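Local structure of ubiquitin-activating enzyme E1-like (Saccharomyces cerevisiae, 3ONH) at residues Met84-Ile89 and Val109-Ile114; Ser13-Asn18 and Pro100-Ser105; Leu41-Asn46 and Asn70-Leu75; Arg7-Leu12 and Phe92-Asp97; Ser34-Ile39 and Phe76-Gly81. The protein activates the SUMO protein SMT3 with ATP as half of a heterodimeric E1 with AOS1, this piece being its ubiquitin-fold domain. One frame throughout, in Å; residues are numbered along the deposited sequence.

Contact 1. Residues Met84-Ile89 and Val109-Ile114; sequences MIRKAI and VEVPLI
I85 and I114 face each other in a short antiparallel ladder, where strand 113-115 pairs with the start of strand 84-95 in this ubiquitin-fold domain. Two nearly straight bonds tie the pair, I85 N to I114 O (2.7 Å) and I114 N to I85 O. On one face of the ladder the two isoleucines put their CG1 branches against each other at 3.5 Å. Both carry CG1 wedged between backbone N and carbonyl carbon (chi1 53° and 55°), which leaves the branches crossing slantwise. The other face belongs to R86 and L113. The arginine chain bends twice, over the CG1 methyl of V111, and its guanidinium then lies under L113 CD2, a bump seated 3.4 Å above the centre of the plane. NH1 reaches V111 O at 2.7 Å, while NE turns to S34 O. An alanine here would probably leave V111 O and S34 O without these donors and L113 CD2 without the flat surface it rests on. Farther out, the CE of M84 curls back against L113 CB at 3.5 Å. Past the ladder, K87 N bonds P112 O, and V111 CG1 fits the hollow between the arginine chain and the K87 carbonyl, 3.4 Å from R86 CD and 3.0 Å from K87 O.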
# COMPACT_ATOMS: atom_id res chain seq x y z
N MET A 84 1.34 -14.62 15.34
CA MET A 84 0.42 -13.51 15.16
C MET A 84 0.86 -12.74 13.93
O MET A 84 2.01 -12.80 13.53
CB MET A 84 0.44 -12.58 16.37
CG MET A 84 -0.10 -13.18 17.65
SD MET A 84 -0.48 -11.91 18.87
CE MET A 84 -1.96 -11.19 18.15
N ILE A 85 -0.06 -11.99 13.36
CA ILE A 85 0.26 -11.17 12.21
C ILE A 85 -0.32 -9.79 12.42
O ILE A 85 -1.29 -9.63 13.16
CB ILE A 85 -0.38 -11.74 10.94
CG1 ILE A 85 -1.88 -11.96 11.16
CG2 ILE A 85 0.26 -13.05 10.58
CD1 ILE A 85 -2.57 -12.60 9.99
N ARG A 86 0.26 -8.79 11.76
CA ARG A 86 -0.39 -7.50 11.68
C ARG A 86 -1.57 -7.66 10.73
O ARG A 86 -1.41 -8.13 9.61
CB ARG A 86 0.58 -6.44 11.16
CG ARG A 86 0.01 -5.03 11.08
CD ARG A 86 -0.32 -4.48 12.45
NE ARG A 86 0.86 -4.43 13.30
CZ ARG A 86 0.84 -4.05 14.57
NH1 ARG A 86 -0.30 -3.68 15.12
NH2 ARG A 86 1.96 -4.04 15.28
N LYS A 87 -2.77 -7.31 11.19
CA LYS A 87 -3.96 -7.44 10.36
C LYS A 87 -3.78 -6.75 9.01
O LYS A 87 -3.25 -5.65 8.94
CB LYS A 87 -5.17 -6.86 11.09
CG LYS A 87 -6.50 -7.10 10.40
CD LYS A 87 -7.65 -6.76 11.33
CE LYS A 87 -8.99 -6.85 10.64
NZ LYS A 87 -10.06 -6.32 11.52
N ALA A 88 -4.23 -7.40 7.94
CA ALA A 88 -4.08 -6.85 6.60
C ALA A 88 -4.93 -5.60 6.45
O ALA A 88 -5.90 -5.42 7.17
CB ALA A 88 -4.47 -7.89 5.55
N ILE A 89 -4.55 -4.73 5.52
CA ILE A 89 -5.31 -3.52 5.30
C ILE A 89 -5.57 -3.33 3.81
O ILE A 89 -4.70 -3.58 2.98
CB ILE A 89 -4.58 -2.31 5.89
CG1 ILE A 89 -5.43 -1.05 5.74
CG2 ILE A 89 -3.22 -2.13 5.23
CD1 ILE A 89 -4.83 0.18 6.40
N VAL A 109 -5.63 4.68 10.63
CA VAL A 109 -6.46 3.50 10.87
C VAL A 109 -5.85 2.65 11.98
O VAL A 109 -4.64 2.65 12.18
CB VAL A 109 -6.55 2.63 9.60
CG1 VAL A 109 -7.34 1.36 9.88
CG2 VAL A 109 -7.17 3.41 8.46
N GLU A 110 -6.70 1.92 12.69
CA GLU A 110 -6.24 1.01 13.74
C GLU A 110 -5.99 -0.37 13.15
O GLU A 110 -6.94 -1.02 12.70
CB GLU A 110 -7.28 0.92 14.85
CG GLU A 110 -6.74 0.37 16.15
CD GLU A 110 -7.70 0.61 17.31
OE1 GLU A 110 -8.74 -0.09 17.39
OE2 GLU A 110 -7.42 1.51 18.14
N VAL A 111 -4.73 -0.79 13.15
CA VAL A 111 -4.35 -2.09 12.60
C VAL A 111 -3.74 -2.93 13.69
O VAL A 111 -2.57 -2.75 14.04
CB VAL A 111 -3.35 -1.97 11.45
CG1 VAL A 111 -3.06 -3.34 10.88
CG2 VAL A 111 -3.89 -1.06 10.37
N PRO A 112 -4.52 -3.86 14.24
CA PRO A 112 -4.09 -4.64 15.40
C PRO A 112 -3.28 -5.86 14.99
O PRO A 112 -3.30 -6.25 13.82
CB PRO A 112 -5.42 -5.12 16.00
CG PRO A 112 -6.51 -4.75 14.97
CD PRO A 112 -5.83 -4.29 13.73
N LEU A 113 -2.57 -6.44 15.94
CA LEU A 113 -2.04 -7.78 15.79
C LEU A 113 -3.19 -8.77 15.98
O LEU A 113 -4.04 -8.58 16.85
CB LEU A 113 -0.96 -8.06 16.82
CG LEU A 113 0.39 -7.36 16.69
CD1 LEU A 113 1.36 -7.98 17.69
CD2 LEU A 113 0.92 -7.50 15.28
N ILE A 114 -3.21 -9.83 15.18
CA ILE A 114 -4.21 -10.88 15.32
C ILE A 114 -3.57 -12.23 15.13
O ILE A 114 -2.51 -12.34 14.54
CB ILE A 114 -5.32 -10.74 14.27
CG1 ILE A 114 -4.70 -10.72 12.87
CG2 ILE A 114 -6.14 -9.50 14.54
CD1 ILE A 114 -5.68 -11.01 11.77

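Contact 2. Residues Ser13-Asn18 and Pro100-Ser105; sequences SSDCLN and PCNTCS
D15 and N102 set their side chains at about a right angle, with carboxylate and amide planes turned 52° apart. The carboxylate works on the backbone, not the amide: both oxygens share the N-H of N102, 2.8 Å to D15 OD2 and 3.2 Å to D15 OD1, each using its syn lone pair. CG of D15 sits between backbone N and carbonyl carbon (chi1 66°), which swings the group back over the start of helix 14-19. N102 OD1 lies beside D15 OD2; K19 NZ bonds that amide oxygen, with a long, weak ion pair to D15 OD2. S13, at the N-cap, grips T103 twice: S13 N gives to T103 O at 3.0 Å, and S13 OG accepts from T103 N. C16, its SG anti to the backbone N, sets that sulfur against C104 CB at 3.5 Å. This ties the helix start, just after strand 6-12, to the segment entering strand 104-105, that strand's neighbour. Replacing D15 by an asparagine would probably weaken the two-pronged hold on N102 N and leave K19 without its negative charge. Mostly polar, the chemistry has helix-start side chains satisfying backbone N-H groups of the 100-103 turn, with K19 likely to offset the crowded acceptors.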
# COMPACT_ATOMS: atom_id res chain seq x y z
N SER A 13 -2.33 13.21 -4.54
CA SER A 13 -2.39 14.16 -5.65
C SER A 13 -1.93 13.44 -6.91
O SER A 13 -1.22 12.44 -6.85
CB SER A 13 -1.53 15.39 -5.36
OG SER A 13 -0.17 15.05 -5.16
N SER A 14 -2.34 13.95 -8.07
CA SER A 14 -2.01 13.33 -9.34
C SER A 14 -0.51 13.22 -9.57
O SER A 14 -0.01 12.20 -10.01
CB SER A 14 -2.65 14.12 -10.48
OG SER A 14 -4.00 14.41 -10.20
N ASP A 15 0.20 14.30 -9.27
CA ASP A 15 1.64 14.34 -9.46
C ASP A 15 2.31 13.30 -8.60
O ASP A 15 3.43 12.87 -8.89
CB ASP A 15 2.19 15.72 -9.11
CG ASP A 15 2.05 16.04 -7.63
OD1 ASP A 15 0.99 15.74 -7.05
OD2 ASP A 15 3.00 16.59 -7.05
N CYS A 16 1.63 12.89 -7.53
CA CYS A 16 2.21 11.95 -6.58
C CYS A 16 2.16 10.51 -7.10
O CYS A 16 3.11 9.75 -6.95
CB CYS A 16 1.53 12.07 -5.22
SG CYS A 16 2.41 11.22 -3.91
N LEU A 17 1.04 10.13 -7.70
CA LEU A 17 0.96 8.82 -8.31
C LEU A 17 2.08 8.68 -9.33
O LEU A 17 2.67 7.61 -9.47
CB LEU A 17 -0.40 8.63 -8.98
CG LEU A 17 -0.81 7.18 -9.24
CD1 LEU A 17 -1.31 6.51 -7.97
CD2 LEU A 17 -1.88 7.13 -10.31
N ASN A 18 2.37 9.77 -10.03
CA ASN A 18 3.34 9.75 -11.12
C ASN A 18 4.80 9.79 -10.69
O ASN A 18 5.68 9.53 -11.50
CB ASN A 18 3.08 10.89 -12.10
CG ASN A 18 1.70 10.83 -12.73
OD1 ASN A 18 1.01 9.81 -12.66
ND2 ASN A 18 1.28 11.93 -13.34
N PRO A 100 -3.37 19.49 -2.95
CA PRO A 100 -2.11 20.20 -3.12
C PRO A 100 -1.06 19.28 -3.72
O PRO A 100 -1.16 18.06 -3.58
CB PRO A 100 -1.72 20.57 -1.69
CG PRO A 100 -3.00 20.58 -0.94
CD PRO A 100 -3.84 19.51 -1.56
N CYS A 101 -0.07 19.85 -4.40
CA CYS A 101 0.98 19.05 -5.03
C CYS A 101 1.71 18.21 -4.00
O CYS A 101 1.82 18.58 -2.83
CB CYS A 101 1.95 19.95 -5.78
SG CYS A 101 1.26 20.66 -7.28
N ASN A 102 2.21 17.06 -4.43
CA ASN A 102 3.01 16.20 -3.57
C ASN A 102 2.28 15.89 -2.28
O ASN A 102 2.86 15.96 -1.19
CB ASN A 102 4.36 16.87 -3.28
CG ASN A 102 5.14 17.17 -4.54
OD1 ASN A 102 5.37 16.28 -5.36
ND2 ASN A 102 5.53 18.42 -4.71
N THR A 103 1.01 15.54 -2.40
CA THR A 103 0.24 15.06 -1.28
C THR A 103 0.17 13.54 -1.40
O THR A 103 -0.17 13.01 -2.45
CB THR A 103 -1.18 15.64 -1.27
OG1 THR A 103 -1.11 17.07 -1.30
CG2 THR A 103 -1.94 15.21 -0.03
N CYS A 104 0.54 12.86 -0.32
CA CYS A 104 0.28 11.44 -0.20
C CYS A 104 -0.10 11.17 1.23
O CYS A 104 0.75 10.86 2.06
CB CYS A 104 1.50 10.61 -0.57
SG CYS A 104 1.24 8.83 -0.34
N SER A 105 -1.39 11.32 1.53
CA SER A 105 -1.86 11.24 2.90
C SER A 105 -2.42 9.86 3.22
O SER A 105 -3.46 9.48 2.70
CB SER A 105 -2.93 12.31 3.11
OG SER A 105 -3.18 12.52 4.49

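Contact 3. Residues Leu41-Asn46 and Asn70-Leu75; sequences LLDASN and NGSIIL
The flat carboxylate of D43 uses its two oxygens differently. OD1 lies 3.3 Å from I73 O, two acceptors side by side, and takes weak bonds from the N and OG of S45. OD2 receives a water at 2.6 Å, which also reaches S72 OG, and forms a salt bridge with R48; S72 OG has G69 N as a further partner. With CG anti to the backbone N (chi1 -172°), D43 carries its charge beside the I73 carbonyl. S45 OG in turn accepts from I73 N at 3.0 Å, so this one hydroxyl ties the turn to I73 of strand 73-78 and, weakly, to D43. L75 N gives to L42 O at 2.8 Å and L42 N to L75 O. These bonds join strands 39-43 and 73-78, antiparallel neighbours in the mixed sheet of the ubiquitin fold, their axes 4.7 Å apart. A44 N continues the pairing to I73 O, and its CB rests on I73 CG2. On the buried face L41 reaches slantwise over to I74, and L41 CD2 and I74 CG2 meet at 3.3 Å, tighter than ordinary methyl packing. I74 CD1 lies against the CA of D43.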
# COMPACT_ATOMS: atom_id res chain seq x y z
N LEU A 41 2.20 -6.86 -1.17
CA LEU A 41 1.39 -5.77 -1.71
C LEU A 41 0.73 -6.22 -3.01
O LEU A 41 1.40 -6.47 -4.01
CB LEU A 41 2.24 -4.52 -1.95
CG LEU A 41 1.49 -3.20 -2.17
CD1 LEU A 41 2.41 -2.02 -1.97
CD2 LEU A 41 0.85 -3.14 -3.55
N LEU A 42 -0.59 -6.31 -2.98
CA LEU A 42 -1.36 -6.80 -4.10
C LEU A 42 -2.33 -5.72 -4.58
O LEU A 42 -2.89 -4.98 -3.78
CB LEU A 42 -2.13 -8.04 -3.66
CG LEU A 42 -3.12 -8.67 -4.64
CD1 LEU A 42 -2.42 -9.68 -5.52
CD2 LEU A 42 -4.23 -9.35 -3.86
N ASP A 43 -2.53 -5.62 -5.89
CA ASP A 43 -3.67 -4.87 -6.41
C ASP A 43 -4.90 -5.75 -6.17
O ASP A 43 -5.07 -6.77 -6.83
CB ASP A 43 -3.49 -4.53 -7.90
CG ASP A 43 -4.56 -3.57 -8.42
OD1 ASP A 43 -5.62 -3.48 -7.78
OD2 ASP A 43 -4.34 -2.91 -9.46
N ALA A 44 -5.73 -5.38 -5.21
CA ALA A 44 -6.92 -6.17 -4.92
C ALA A 44 -7.99 -5.99 -6.01
O ALA A 44 -8.83 -6.86 -6.21
CB ALA A 44 -7.48 -5.85 -3.54
N SER A 45 -7.94 -4.87 -6.72
CA SER A 45 -8.83 -4.65 -7.85
C SER A 45 -8.73 -5.84 -8.79
O SER A 45 -9.70 -6.57 -8.98
CB SER A 45 -8.46 -3.38 -8.62
OG SER A 45 -8.34 -2.26 -7.76
N ASN A 46 -7.54 -6.05 -9.35
CA ASN A 46 -7.34 -7.07 -10.37
C ASN A 46 -6.39 -8.21 -9.98
O ASN A 46 -5.84 -8.90 -10.84
CB ASN A 46 -6.89 -6.42 -11.70
CG ASN A 46 -5.80 -5.39 -11.50
OD1 ASN A 46 -4.92 -5.55 -10.66
ND2 ASN A 46 -5.86 -4.32 -12.28
N ASN A 70 -6.54 6.13 -9.71
CA ASN A 70 -7.72 6.46 -8.93
C ASN A 70 -8.67 5.28 -8.85
O ASN A 70 -9.05 4.71 -9.86
CB ASN A 70 -8.44 7.65 -9.54
CG ASN A 70 -9.63 8.08 -8.74
OD1 ASN A 70 -9.49 8.53 -7.61
ND2 ASN A 70 -10.81 7.95 -9.32
N GLY A 71 -9.04 4.89 -7.63
CA GLY A 71 -10.01 3.83 -7.45
C GLY A 71 -9.40 2.46 -7.29
O GLY A 71 -10.09 1.49 -7.02
N SER A 72 -8.08 2.38 -7.49
CA SER A 72 -7.37 1.13 -7.25
C SER A 72 -7.46 0.82 -5.78
O SER A 72 -7.46 1.71 -4.94
CB SER A 72 -5.90 1.24 -7.66
OG SER A 72 -5.74 1.23 -9.06
N ILE A 73 -7.55 -0.47 -5.47
CA ILE A 73 -7.54 -0.92 -4.09
C ILE A 73 -6.31 -1.80 -3.88
O ILE A 73 -6.09 -2.76 -4.61
CB ILE A 73 -8.82 -1.67 -3.76
CG1 ILE A 73 -9.99 -0.69 -3.66
CG2 ILE A 73 -8.67 -2.43 -2.45
CD1 ILE A 73 -11.25 -1.26 -3.07
N ILE A 74 -5.50 -1.44 -2.89
CA ILE A 74 -4.29 -2.19 -2.59
C ILE A 74 -4.49 -2.98 -1.32
O ILE A 74 -5.03 -2.48 -0.34
CB ILE A 74 -3.09 -1.25 -2.42
CG1 ILE A 74 -2.82 -0.51 -3.72
CG2 ILE A 74 -1.87 -2.03 -2.00
CD1 ILE A 74 -2.83 -1.41 -4.91
N LEU A 75 -4.06 -4.24 -1.33
CA LEU A 75 -4.10 -5.08 -0.14
C LEU A 75 -2.69 -5.31 0.37
O LEU A 75 -1.85 -5.87 -0.32
CB LEU A 75 -4.78 -6.42 -0.43
CG LEU A 75 -4.84 -7.38 0.75
CD1 LEU A 75 -5.85 -6.90 1.78
CD2 LEU A 75 -5.18 -8.77 0.28
O HOH W 1 -5.97 -1.11 -10.43

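Contact 4. Residues Arg7-Leu12 and Phe92-Asp97; sequences RGVIKL and FLDVDD
F92 opens the pairing with its N-H, which goes to G8 O at 2.9 Å, while its own O takes the N-H of I10. Its CB sits beside V9 CG2, both side chains pointing the same way, and with CG anti to the backbone N (chi1 -175°) the ring continues outward from strand 6-12. L93 turns to the other face and lies alongside I10, L93 CD2 meeting I10 CD1 at 3.8 Å; the same methyl also touches L12 CD1. D94 returns to the face of V9 and K11. Its N donates to I10 O at 2.8 Å, its O accepts from L12 N, and its CB presses on V9 CG1 at 3.4 Å. The carboxylate does not reach K11: OD2 stands 4.6 Å from K11 NZ, and a water bonded to OD2 passes a weak link on to the lysine. V95 packs CG2 against L12 CB at 4.1 Å, and its N goes to N70 OD1; V95 also touches S14, and L12 touches L17, of helix 14-19. D96, poorly ordered, still gives its N-H to L12 O at 3.0 Å. The result is a parallel pair, axes 27° apart. Such a pairing of the first strand with one some 80 residues later, the helices lying between them in the chain, is characteristic of the beta-grasp fold of ubiquitin.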
# COMPACT_ATOMS: atom_id res chain seq x y z
N ARG A 7 -9.54 -1.11 6.67
CA ARG A 7 -9.81 -0.34 5.47
C ARG A 7 -9.54 1.14 5.69
O ARG A 7 -9.78 1.67 6.77
CB ARG A 7 -11.25 -0.56 5.00
CG ARG A 7 -11.55 -2.00 4.62
CD ARG A 7 -13.04 -2.22 4.37
NE ARG A 7 -13.34 -3.62 4.09
CZ ARG A 7 -13.05 -4.22 2.94
NH1 ARG A 7 -12.44 -3.54 1.97
NH2 ARG A 7 -13.36 -5.49 2.76
N GLY A 8 -9.04 1.79 4.65
CA GLY A 8 -8.82 3.22 4.68
C GLY A 8 -8.70 3.80 3.29
O GLY A 8 -8.60 3.06 2.31
N VAL A 9 -8.72 5.13 3.20
CA VAL A 9 -8.49 5.83 1.94
C VAL A 9 -7.16 6.56 1.98
O VAL A 9 -6.86 7.29 2.93
CB VAL A 9 -9.61 6.86 1.66
CG1 VAL A 9 -9.26 7.73 0.46
CG2 VAL A 9 -10.94 6.16 1.43
N ILE A 10 -6.35 6.35 0.95
CA ILE A 10 -5.15 7.16 0.74
C ILE A 10 -5.51 8.34 -0.14
O ILE A 10 -6.03 8.17 -1.24
CB ILE A 10 -4.04 6.34 0.06
CG1 ILE A 10 -3.58 5.21 0.98
CG2 ILE A 10 -2.87 7.23 -0.28
CD1 ILE A 10 -2.54 4.30 0.35
N LYS A 11 -5.23 9.55 0.35
CA LYS A 11 -5.43 10.77 -0.44
C LYS A 11 -4.15 11.14 -1.18
O LYS A 11 -3.16 11.56 -0.57
CB LYS A 11 -5.88 11.93 0.45
CG LYS A 11 -7.17 11.67 1.22
CD LYS A 11 -7.36 12.72 2.32
CE LYS A 11 -8.60 12.45 3.15
NZ LYS A 11 -9.83 12.44 2.31
N LEU A 12 -4.18 10.99 -2.50
CA LEU A 12 -3.02 11.22 -3.36
C LEU A 12 -3.31 12.34 -4.34
O LEU A 12 -4.39 12.40 -4.92
CB LEU A 12 -2.70 9.96 -4.17
CG LEU A 12 -1.69 8.96 -3.63
CD1 LEU A 12 -1.92 7.61 -4.28
CD2 LEU A 12 -0.28 9.45 -3.88
N PHE A 92 -7.76 2.19 -0.37
CA PHE A 92 -8.35 2.76 -1.57
C PHE A 92 -7.53 3.98 -1.99
O PHE A 92 -7.31 4.87 -1.18
CB PHE A 92 -9.79 3.18 -1.27
CG PHE A 92 -10.54 3.69 -2.47
CD1 PHE A 92 -11.40 2.85 -3.17
CD2 PHE A 92 -10.42 5.00 -2.89
CE1 PHE A 92 -12.10 3.31 -4.27
CE2 PHE A 92 -11.11 5.47 -3.99
CZ PHE A 92 -11.96 4.62 -4.68
N LEU A 93 -7.09 4.01 -3.24
CA LEU A 93 -6.34 5.15 -3.76
C LEU A 93 -7.28 6.23 -4.29
O LEU A 93 -7.91 6.06 -5.33
CB LEU A 93 -5.37 4.73 -4.86
CG LEU A 93 -4.37 3.62 -4.55
CD1 LEU A 93 -3.35 3.49 -5.67
CD2 LEU A 93 -3.68 3.91 -3.23
N ASP A 94 -7.34 7.34 -3.56
CA ASP A 94 -8.17 8.49 -3.94
C ASP A 94 -7.32 9.59 -4.57
O ASP A 94 -6.80 10.47 -3.88
CB ASP A 94 -8.91 9.01 -2.70
CG ASP A 94 -9.67 10.30 -2.97
OD1 ASP A 94 -9.82 10.69 -4.14
OD2 ASP A 94 -10.12 10.93 -1.98
N VAL A 95 -7.18 9.53 -5.89
CA VAL A 95 -6.41 10.52 -6.62
C VAL A 95 -7.30 11.71 -6.96
O VAL A 95 -8.19 11.62 -7.81
CB VAL A 95 -5.79 9.90 -7.88
CG1 VAL A 95 -5.14 10.97 -8.74
CG2 VAL A 95 -4.78 8.84 -7.48
N ASP A 96 -7.07 12.82 -6.28
CA ASP A 96 -8.00 13.94 -6.31
C ASP A 96 -7.39 15.24 -6.85
O ASP A 96 -6.27 15.61 -6.51
CB ASP A 96 -8.54 14.17 -4.89
CG ASP A 96 -9.48 15.35 -4.81
OD1 ASP A 96 -10.07 15.72 -5.85
OD2 ASP A 96 -9.65 15.89 -3.70
N ASP A 97 -8.16 15.91 -7.71
CA ASP A 97 -7.82 17.25 -8.16
C ASP A 97 -8.88 18.22 -7.66
O ASP A 97 -10.08 18.02 -7.89
CB ASP A 97 -7.72 17.30 -9.68
O HOH W 2 -11.14 13.21 -0.31

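Contact 5. Residues Ser34-Ile39 and Phe76-Gly81; sequences SYPQDI and FSDEEG
Y35 holds CG anti to its carbonyl carbon (chi1 -74°) and F76 holds CG on the far side from its backbone N (chi1 -162°), and these two turns bring the rings together. They form an edge-to-face stack, the edge of F76 toward the face of Y35, with centroids 5.0 Å apart and planes at 60°. F76 CD2 stands over the Y35 ring, displaced toward its rim, while D78 CB comes at the tyrosine's edge. I39 closes in on F76 with its CG2 methyl, 3.6 Å from F76 CZ. P36 crosses D78 at about a right angle, its CG 3.3 Å from D78 OD2. That oxygen also accepts from R86 N, and D78 OD1 accepts from G81 N at 2.7 Å, an Asx motif that fixes the turn after strand 73-78. Farther along, D38 N donates to E80 OE1 (3.1 Å, nearly along the C-O axis), and E79 N reaches D38 O at 3.0 Å. D38 OD2 and E80 OE1 are only 3.7 Å apart, a closeness that probably costs some electrostatic strain; a water links D38 OD2, weakly, with E79 O. The 34-39 loop leads from helix 22-33 into strand 39-43. R30 of that helix bonds Q37 O, I29 backs F76, and on the strand side I89 of strand 84-95 touches both aromatic rings.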
# COMPACT_ATOMS: atom_id res chain seq x y z
N SER A 34 2.94 -0.41 11.19
CA SER A 34 3.72 -1.38 11.97
C SER A 34 3.63 -2.80 11.44
O SER A 34 3.36 -3.73 12.20
CB SER A 34 3.31 -1.33 13.44
OG SER A 34 3.40 0.00 13.91
N TYR A 35 3.82 -2.95 10.14
CA TYR A 35 4.00 -4.28 9.57
C TYR A 35 5.46 -4.66 9.73
O TYR A 35 6.29 -3.82 10.04
CB TYR A 35 3.60 -4.29 8.09
CG TYR A 35 2.12 -4.23 7.85
CD1 TYR A 35 1.35 -5.39 7.85
CD2 TYR A 35 1.48 -3.02 7.62
CE1 TYR A 35 -0.01 -5.34 7.63
CE2 TYR A 35 0.12 -2.97 7.41
CZ TYR A 35 -0.61 -4.13 7.42
OH TYR A 35 -1.97 -4.07 7.21
N PRO A 36 5.77 -5.95 9.55
CA PRO A 36 7.16 -6.42 9.64
C PRO A 36 7.91 -6.17 8.34
O PRO A 36 7.39 -5.48 7.46
CB PRO A 36 7.00 -7.93 9.85
CG PRO A 36 5.54 -8.16 10.10
CD PRO A 36 4.83 -7.06 9.42
N GLN A 37 9.10 -6.73 8.20
CA GLN A 37 9.87 -6.52 6.98
C GLN A 37 9.30 -7.28 5.79
O GLN A 37 9.13 -6.72 4.71
CB GLN A 37 11.33 -6.88 7.20
CG GLN A 37 11.91 -6.17 8.39
CD GLN A 37 11.44 -4.72 8.48
OE1 GLN A 37 12.10 -3.81 7.99
NE2 GLN A 37 10.30 -4.51 9.13
N ASP A 38 9.00 -8.55 6.00
CA ASP A 38 8.43 -9.37 4.94
C ASP A 38 6.95 -9.07 4.77
O ASP A 38 6.15 -9.35 5.66
CB ASP A 38 8.61 -10.85 5.23
CG ASP A 38 10.06 -11.27 5.24
OD1 ASP A 38 10.90 -10.51 4.73
OD2 ASP A 38 10.35 -12.37 5.76
N ILE A 39 6.60 -8.53 3.61
CA ILE A 39 5.26 -8.04 3.36
C ILE A 39 4.77 -8.46 1.98
O ILE A 39 5.55 -8.93 1.14
CB ILE A 39 5.23 -6.51 3.47
CG1 ILE A 39 4.23 -6.08 4.54
CG2 ILE A 39 5.00 -5.84 2.12
CD1 ILE A 39 4.59 -6.60 5.89
N PHE A 76 -2.43 -4.89 1.60
CA PHE A 76 -1.09 -4.91 2.16
C PHE A 76 -1.06 -5.88 3.32
O PHE A 76 -1.73 -5.66 4.33
CB PHE A 76 -0.73 -3.50 2.64
CG PHE A 76 0.73 -3.27 2.82
CD1 PHE A 76 1.48 -2.68 1.82
CD2 PHE A 76 1.36 -3.63 4.00
CE1 PHE A 76 2.84 -2.45 1.98
CE2 PHE A 76 2.71 -3.41 4.17
CZ PHE A 76 3.45 -2.82 3.16
N SER A 77 -0.28 -6.95 3.18
CA SER A 77 -0.31 -8.06 4.12
C SER A 77 1.02 -8.36 4.81
O SER A 77 2.09 -8.05 4.29
CB SER A 77 -0.80 -9.33 3.43
OG SER A 77 -2.09 -9.16 2.89
N ASP A 78 0.92 -9.00 5.97
CA ASP A 78 2.05 -9.46 6.77
C ASP A 78 2.45 -10.88 6.34
O ASP A 78 1.64 -11.81 6.40
CB ASP A 78 1.66 -9.42 8.26
CG ASP A 78 2.63 -10.18 9.18
OD1 ASP A 78 3.29 -11.15 8.73
OD2 ASP A 78 2.71 -9.82 10.37
N GLU A 79 3.69 -11.05 5.90
CA GLU A 79 4.11 -12.34 5.37
C GLU A 79 5.18 -13.03 6.21
O GLU A 79 5.67 -14.10 5.85
CB GLU A 79 4.61 -12.21 3.92
CG GLU A 79 3.55 -11.73 2.94
CD GLU A 79 2.43 -12.74 2.76
OE1 GLU A 79 2.64 -13.93 3.06
OE2 GLU A 79 1.33 -12.34 2.31
N GLU A 80 5.55 -12.41 7.32
CA GLU A 80 6.46 -13.05 8.26
C GLU A 80 5.61 -13.99 9.10
O GLU A 80 6.01 -15.12 9.38
CB GLU A 80 7.16 -12.00 9.13
CG GLU A 80 8.58 -12.36 9.52
CD GLU A 80 9.55 -11.19 9.39
OE1 GLU A 80 9.27 -10.26 8.61
OE2 GLU A 80 10.61 -11.21 10.06
N GLY A 81 4.44 -13.50 9.48
CA GLY A 81 3.39 -14.29 10.11
C GLY A 81 3.78 -15.60 10.78
O GLY A 81 3.35 -16.68 10.36
O HOH W 3 8.40 -14.99 5.09

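Contact 1 is a surface contact; contacts 2 to 5 are partly buried, 3, 4 and 5 with three buried residues each. Contacts 1 and 2 lie on opposite sides of the domain's centre, about 26 Å apart between their own centres. Strand 84-95 serves contacts 1 and 4, with antiparallel pairing in the first and parallel in the second; strand 73-78 serves contacts 3 and 5. Backbone ladders run through contacts 1, 3 and 4, contact 1 adding an arginine that packs and bonds at the surface. Aromatic stacking marks contact 5, helix-start side chains contact 2. G71 and S72 bond L93 between contacts 3 and 4, Y35 OH weakly bonds K87 O between 5 and 1, and S105 N meets K11 O between 2 and 4.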